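Long-range contact in transcriptional regulator AdcR (PDB 3TGN), which binds DNA as a zinc-responsive homodimer of the MarR family, repressing zinc-uptake and histidine triad protein genes and activating adh: residues L44-N54 and D89-L97. Residues are numbered along the deposited sequence; the frame is centred on the assembly and turned at random.
Sequences LMLLSEESLTN and DARVIFYQL
Ser-51 meets the wing through both its hydroxyl and its carbonyl. Its OG lies 2.7 Å from Asp-89 OD2 and 2.6 Å from Glu-50 O, two acceptors competing for one proton. Arg-91 NH1 donates to Ser-51 O (3.1 Å, N-H...O 151°); the oxygen lies near the guanidinium plane, while the donor sits above the carbonyl plane. The arginine chain bends at chi3 (51°), and Phe-94 CB lies 3.5 Å above the guanidinium plane, over its centre. Thr-53 CG2 lies over the opposite face, 3.9 Å from Arg-91 NH1. Further along, Leu-97 CD1 rests on the backbone of helix 38-50 at Leu-44 O (3.6 Å), with Leu-47 CB beside it, and Leu-97 CD2 on Ser-48 CB (3.8 Å). Between these patches, one water donates to Leu-47 O and Tyr-95 O; another accepts from Tyr-95 N and lies 3.1 Å from Leu-52 O. Behind the first shell, Asp-89 OD1 receives the N-H of Arg-91 through its anti lone pair, an Asx turn that steadies the carboxylate. Leu-97 also packs on Leu-81 of strand 81-84 and Ala-105 of helix 102-123. The contact thus docks the β-hairpin wing against the C-terminal part of helix 38-50 and the loop into the predicted helix-turn-helix, as in MarR winged-helix domains.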
ATOM      1  N   LEU B  44     -13.433   3.015 -14.180  1.00 18.44           N
ATOM      2  CA  LEU B  44     -14.623   3.732 -14.626  1.00 18.30           C
ATOM      3  C   LEU B  44     -14.517   5.228 -14.320  1.00 17.12           C
ATOM      4  O   LEU B  44     -14.944   6.065 -15.113  1.00 19.41           O
ATOM      5  CB  LEU B  44     -15.888   3.129 -14.007  1.00 19.11           C
ATOM      6  CG  LEU B  44     -16.239   1.716 -14.482  1.00 18.98           C
ATOM      7  CD1 LEU B  44     -17.523   1.220 -13.828  1.00 18.24           C
ATOM      8  CD2 LEU B  44     -16.362   1.679 -15.995  1.00 18.95           C
ATOM      9  N   MET B  45     -13.931   5.563 -13.175  1.00 21.13           N
ATOM     10  CA  MET B  45     -13.752   6.965 -12.811  1.00 20.79           C
ATOM     11  C   MET B  45     -12.799   7.646 -13.788  1.00 20.93           C
ATOM     12  O   MET B  45     -13.091   8.723 -14.313  1.00 21.73           O
ATOM     13  CB  MET B  45     -13.226   7.093 -11.380  1.00 18.43           C
ATOM     14  CG  MET B  45     -13.185   8.533 -10.865  1.00 19.36           C
ATOM     15  SD  MET B  45     -12.408   8.697  -9.244  1.00 22.85           S
ATOM     16  CE  MET B  45     -10.706   8.280  -9.629  1.00 17.62           C
ATOM     17  N   LEU B  46     -11.657   7.010 -14.026  1.00 20.70           N
ATOM     18  CA  LEU B  46     -10.663   7.549 -14.945  1.00 23.34           C
ATOM     19  C   LEU B  46     -11.222   7.691 -16.359  1.00 21.88           C
ATOM     20  O   LEU B  46     -11.076   8.737 -16.990  1.00 22.31           O
ATOM     21  CB  LEU B  46      -9.404   6.676 -14.958  1.00 25.11           C
ATOM     22  CG  LEU B  46      -8.585   6.637 -13.665  1.00 25.10           C
ATOM     23  CD1 LEU B  46      -7.291   5.857 -13.871  1.00 23.63           C
ATOM     24  CD2 LEU B  46      -8.292   8.050 -13.174  1.00 20.74           C
ATOM     25  N   LEU B  47     -11.873   6.641 -16.849  1.00 21.64           N
ATOM     26  CA  LEU B  47     -12.406   6.651 -18.210  1.00 21.82           C
ATOM     27  C   LEU B  47     -13.588   7.606 -18.377  1.00 23.53           C
ATOM     28  O   LEU B  47     -13.920   8.004 -19.495  1.00 25.81           O
ATOM     29  CB  LEU B  47     -12.787   5.237 -18.658  1.00 20.36           C
ATOM     30  CG  LEU B  47     -11.610   4.273 -18.849  1.00 20.84           C
ATOM     31  CD1 LEU B  47     -12.086   2.900 -19.309  1.00 21.76           C
ATOM     32  CD2 LEU B  47     -10.603   4.847 -19.834  1.00 19.47           C
ATOM     33  N   SER B  48     -14.220   7.980 -17.269  1.00 23.53           N
ATOM     34  CA  SER B  48     -15.301   8.955 -17.330  1.00 24.11           C
ATOM     35  C   SER B  48     -14.726  10.324 -17.675  1.00 29.69           C
ATOM     36  O   SER B  48     -15.458  11.310 -17.771  1.00 30.83           O
ATOM     37  CB  SER B  48     -16.071   9.016 -16.005  1.00 23.00           C
ATOM     38  OG  SER B  48     -15.332   9.685 -14.993  1.00 19.98           O
ATOM     39  N   GLU B  49     -13.413  10.371 -17.882  1.00 36.66           N
ATOM     40  CA  GLU B  49     -12.713  11.639 -18.067  1.00 42.70           C
ATOM     41  C   GLU B  49     -11.738  11.692 -19.249  1.00 45.45           C
ATOM     42  O   GLU B  49     -11.589  12.743 -19.874  1.00 45.89           O
ATOM     43  CB  GLU B  49     -11.961  12.011 -16.786  1.00 44.71           C
ATOM     44  CG  GLU B  49     -12.849  12.225 -15.571  1.00 48.03           C
ATOM     45  CD  GLU B  49     -13.470  13.608 -15.535  1.00 51.85           C
ATOM     46  OE1 GLU B  49     -12.923  14.523 -16.189  1.00 54.82           O
ATOM     47  OE2 GLU B  49     -14.503  13.780 -14.853  1.00 51.50           O
ATOM     48  N   GLU B  50     -11.072  10.580 -19.558  1.00 46.77           N
ATOM     49  CA  GLU B  50      -9.890  10.655 -20.425  1.00 50.33           C
ATOM     50  C   GLU B  50      -9.794   9.674 -21.605  1.00 51.00           C
ATOM     51  O   GLU B  50      -8.892   9.799 -22.434  1.00 52.50           O
ATOM     52  CB  GLU B  50      -8.619  10.556 -19.576  1.00 52.26           C
ATOM     53  CG  GLU B  50      -8.568  11.546 -18.422  1.00 53.32           C
ATOM     54  CD  GLU B  50      -7.395  11.301 -17.495  1.00 54.29           C
ATOM     55  OE1 GLU B  50      -7.594  11.311 -16.262  1.00 54.21           O
ATOM     56  OE2 GLU B  50      -6.271  11.096 -18.003  1.00 55.38           O
ATOM     57  N   SER B  51     -10.701   8.707 -21.684  1.00 52.01           N
ATOM     58  CA  SER B  51     -10.673   7.724 -22.771  1.00 50.59           C
ATOM     59  C   SER B  51      -9.287   7.099 -22.950  1.00 48.66           C
ATOM     60  O   SER B  51      -8.756   7.048 -24.061  1.00 52.49           O
ATOM     61  CB  SER B  51     -11.118   8.361 -24.092  1.00 50.87           C
ATOM     62  OG  SER B  51     -10.064   9.099 -24.689  1.00 48.50           O
ATOM     63  N   LEU B  52      -8.710   6.622 -21.852  1.00 40.72           N
ATOM     64  CA  LEU B  52      -7.355   6.084 -21.863  1.00 34.52           C
ATOM     65  C   LEU B  52      -7.303   4.672 -22.441  1.00 30.15           C
ATOM     66  O   LEU B  52      -8.317   3.974 -22.493  1.00 26.62           O
ATOM     67  CB  LEU B  52      -6.791   6.082 -20.441  1.00 36.64           C
ATOM     68  CG  LEU B  52      -6.873   7.412 -19.688  1.00 38.44           C
ATOM     69  CD1 LEU B  52      -6.696   7.203 -18.192  1.00 42.57           C
ATOM     70  CD2 LEU B  52      -5.855   8.408 -20.224  1.00 38.09           C
ATOM     71  N   THR B  53      -6.117   4.254 -22.872  1.00 27.20           N
ATOM     72  CA  THR B  53      -5.924   2.893 -23.358  1.00 27.74           C
ATOM     73  C   THR B  53      -5.706   1.966 -22.174  1.00 28.52           C
ATOM     74  O   THR B  53      -5.445   2.421 -21.059  1.00 30.29           O
ATOM     75  CB  THR B  53      -4.701   2.781 -24.290  1.00 28.16           C
ATOM     76  OG1 THR B  53      -3.498   2.941 -23.528  1.00 28.66           O
ATOM     77  CG2 THR B  53      -4.757   3.840 -25.387  1.00 29.98           C
ATOM     78  N   ASN B  54      -5.806   0.665 -22.416  1.00 24.72           N
ATOM     79  CA  ASN B  54      -5.569  -0.318 -21.367  1.00 25.98           C
ATOM     80  C   ASN B  54      -4.134  -0.257 -20.854  1.00 30.46           C
ATOM     81  O   ASN B  54      -3.863  -0.566 -19.694  1.00 30.48           O
ATOM     82  CB  ASN B  54      -5.909  -1.726 -21.860  1.00 24.08           C
ATOM     83  CG  ASN B  54      -7.404  -1.956 -21.972  1.00 24.08           C
ATOM     84  OD1 ASN B  54      -8.198  -1.021 -21.867  1.00 22.49           O
ATOM     85  ND2 ASN B  54      -7.798  -3.208 -22.185  1.00 23.89           N
ATOM     86  N   ASP B  89     -13.453  13.088 -29.513  1.00 27.91           N
ATOM     87  CA  ASP B  89     -12.258  12.303 -29.226  1.00 27.45           C
ATOM     88  C   ASP B  89     -11.518  11.923 -30.508  1.00 25.67           C
ATOM     89  O   ASP B  89     -12.133  11.494 -31.484  1.00 25.22           O
ATOM     90  CB  ASP B  89     -12.633  11.039 -28.453  1.00 27.18           C
ATOM     91  CG  ASP B  89     -11.467  10.467 -27.676  1.00 31.63           C
ATOM     92  OD1 ASP B  89     -10.486  10.026 -28.311  1.00 32.76           O
ATOM     93  OD2 ASP B  89     -11.536  10.458 -26.428  1.00 32.74           O
ATOM     94  N   ALA B  90     -10.197  12.073 -30.494  1.00 25.96           N
ATOM     95  CA  ALA B  90      -9.374  11.779 -31.666  1.00 27.03           C
ATOM     96  C   ALA B  90      -9.329  10.289 -32.005  1.00 29.13           C
ATOM     97  O   ALA B  90      -9.191   9.912 -33.172  1.00 24.56           O
ATOM     98  CB  ALA B  90      -7.962  12.317 -31.473  1.00 26.13           C
ATOM     99  N   ARG B  91      -9.445   9.450 -30.981  1.00 28.65           N
ATOM    100  CA  ARG B  91      -9.312   8.007 -31.150  1.00 27.60           C
ATOM    101  C   ARG B  91     -10.323   7.433 -32.137  1.00 27.31           C
ATOM    102  O   ARG B  91     -11.485   7.841 -32.162  1.00 31.29           O
ATOM    103  CB  ARG B  91      -9.421   7.298 -29.797  1.00 28.88           C
ATOM    104  CG  ARG B  91      -8.223   7.526 -28.886  1.00 29.46           C
ATOM    105  CD  ARG B  91      -8.291   6.633 -27.663  1.00 29.19           C
ATOM    106  NE  ARG B  91      -8.505   5.238 -28.033  1.00 31.12           N
ATOM    107  CZ  ARG B  91      -8.626   4.244 -27.160  1.00 30.96           C
ATOM    108  NH1 ARG B  91      -8.555   4.489 -25.856  1.00 32.27           N
ATOM    109  NH2 ARG B  91      -8.821   3.006 -27.589  1.00 27.33           N
ATOM    110  N   VAL B  92      -9.871   6.484 -32.950  1.00 21.63           N
ATOM    111  CA  VAL B  92     -10.723   5.857 -33.955  1.00 17.98           C
ATOM    112  C   VAL B  92     -11.810   4.999 -33.307  1.00 19.38           C
ATOM    113  O   VAL B  92     -12.865   4.762 -33.898  1.00 17.93           O
ATOM    114  CB  VAL B  92      -9.897   4.997 -34.923  1.00 16.93           C
ATOM    115  CG1 VAL B  92      -8.945   5.872 -35.728  1.00 20.01           C
ATOM    116  CG2 VAL B  92      -9.124   3.945 -34.156  1.00 18.58           C
ATOM    117  N   ILE B  93     -11.538   4.536 -32.092  1.00 18.14           N
ATOM    118  CA  ILE B  93     -12.525   3.805 -31.306  1.00 19.09           C
ATOM    119  C   ILE B  93     -12.001   3.628 -29.886  1.00 21.60           C
ATOM    120  O   ILE B  93     -10.822   3.342 -29.679  1.00 22.68           O
ATOM    121  CB  ILE B  93     -12.856   2.429 -31.932  1.00 17.47           C
ATOM    122  CG1 ILE B  93     -14.076   1.800 -31.254  1.00 19.81           C
ATOM    123  CG2 ILE B  93     -11.661   1.503 -31.855  1.00 16.41           C
ATOM    124  CD1 ILE B  93     -14.590   0.554 -31.959  1.00 15.63           C
ATOM    125  N   PHE B  94     -12.878   3.808 -28.908  1.00 15.22           N
ATOM    126  CA  PHE B  94     -12.464   3.753 -27.514  1.00 22.24           C
ATOM    127  C   PHE B  94     -13.599   3.237 -26.647  1.00 20.38           C
ATOM    128  O   PHE B  94     -14.741   3.145 -27.098  1.00 18.38           O
ATOM    129  CB  PHE B  94     -12.048   5.143 -27.036  1.00 20.70           C
ATOM    130  CG  PHE B  94     -13.130   6.174 -27.175  1.00 20.30           C
ATOM    131  CD1 PHE B  94     -13.342   6.816 -28.385  1.00 21.78           C
ATOM    132  CD2 PHE B  94     -13.942   6.496 -26.100  1.00 17.99           C
ATOM    133  CE1 PHE B  94     -14.343   7.764 -28.519  1.00 22.20           C
ATOM    134  CE2 PHE B  94     -14.944   7.443 -26.227  1.00 20.60           C
ATOM    135  CZ  PHE B  94     -15.145   8.076 -27.439  1.00 22.23           C
ATOM    136  N   TYR B  95     -13.277   2.900 -25.402  1.00 18.66           N
ATOM    137  CA  TYR B  95     -14.285   2.462 -24.447  1.00 20.21           C
ATOM    138  C   TYR B  95     -14.841   3.655 -23.685  1.00 23.37           C
ATOM    139  O   TYR B  95     -14.089   4.440 -23.111  1.00 25.00           O
ATOM    140  CB  TYR B  95     -13.692   1.466 -23.451  1.00 17.24           C
ATOM    141  CG  TYR B  95     -13.203   0.171 -24.057  1.00 20.35           C
ATOM    142  CD1 TYR B  95     -14.098  -0.804 -24.482  1.00 22.21           C
ATOM    143  CD2 TYR B  95     -11.845  -0.086 -24.179  1.00 20.17           C
ATOM    144  CE1 TYR B  95     -13.651  -1.996 -25.028  1.00 20.06           C
ATOM    145  CE2 TYR B  95     -11.389  -1.274 -24.722  1.00 21.48           C
ATOM    146  CZ  TYR B  95     -12.296  -2.224 -25.146  1.00 20.70           C
ATOM    147  OH  TYR B  95     -11.842  -3.406 -25.684  1.00 20.46           O
ATOM    148  N   GLN B  96     -16.161   3.785 -23.678  1.00 24.39           N
ATOM    149  CA  GLN B  96     -16.812   4.825 -22.896  1.00 24.76           C
ATOM    150  C   GLN B  96     -17.840   4.204 -21.963  1.00 21.15           C
ATOM    151  O   GLN B  96     -18.340   3.108 -22.219  1.00 19.76           O
ATOM    152  CB  GLN B  96     -17.493   5.846 -23.806  1.00 31.05           C
ATOM    153  CG  GLN B  96     -18.728   5.317 -24.506  1.00 33.41           C
ATOM    154  CD  GLN B  96     -19.542   6.415 -25.161  1.00 37.32           C
ATOM    155  OE1 GLN B  96     -19.099   7.561 -25.252  1.00 39.97           O
ATOM    156  NE2 GLN B  96     -20.741   6.070 -25.617  1.00 36.81           N
ATOM    157  N   LEU B  97     -18.150   4.905 -20.880  1.00 18.32           N
ATOM    158  CA  LEU B  97     -19.135   4.426 -19.920  1.00 21.19           C
ATOM    159  C   LEU B  97     -20.526   4.339 -20.529  1.00 22.02           C
ATOM    160  O   LEU B  97     -20.920   5.184 -21.331  1.00 21.55           O
ATOM    161  CB  LEU B  97     -19.181   5.334 -18.686  1.00 22.72           C
ATOM    162  CG  LEU B  97     -18.100   5.146 -17.620  1.00 23.79           C
ATOM    163  CD1 LEU B  97     -16.706   5.394 -18.189  1.00 21.69           C
ATOM    164  CD2 LEU B  97     -18.368   6.050 -16.423  1.00 25.41           C
TER
HETATM  165  O   HOH W   1     -16.941   7.602 -21.070  1.00 26.60           O
HETATM  166  O   HOH W   2     -13.628   7.322 -22.098  1.00 29.04           O
HETATM  167  O   HOH W   3     -10.990   4.011 -24.000  1.00 23.31           O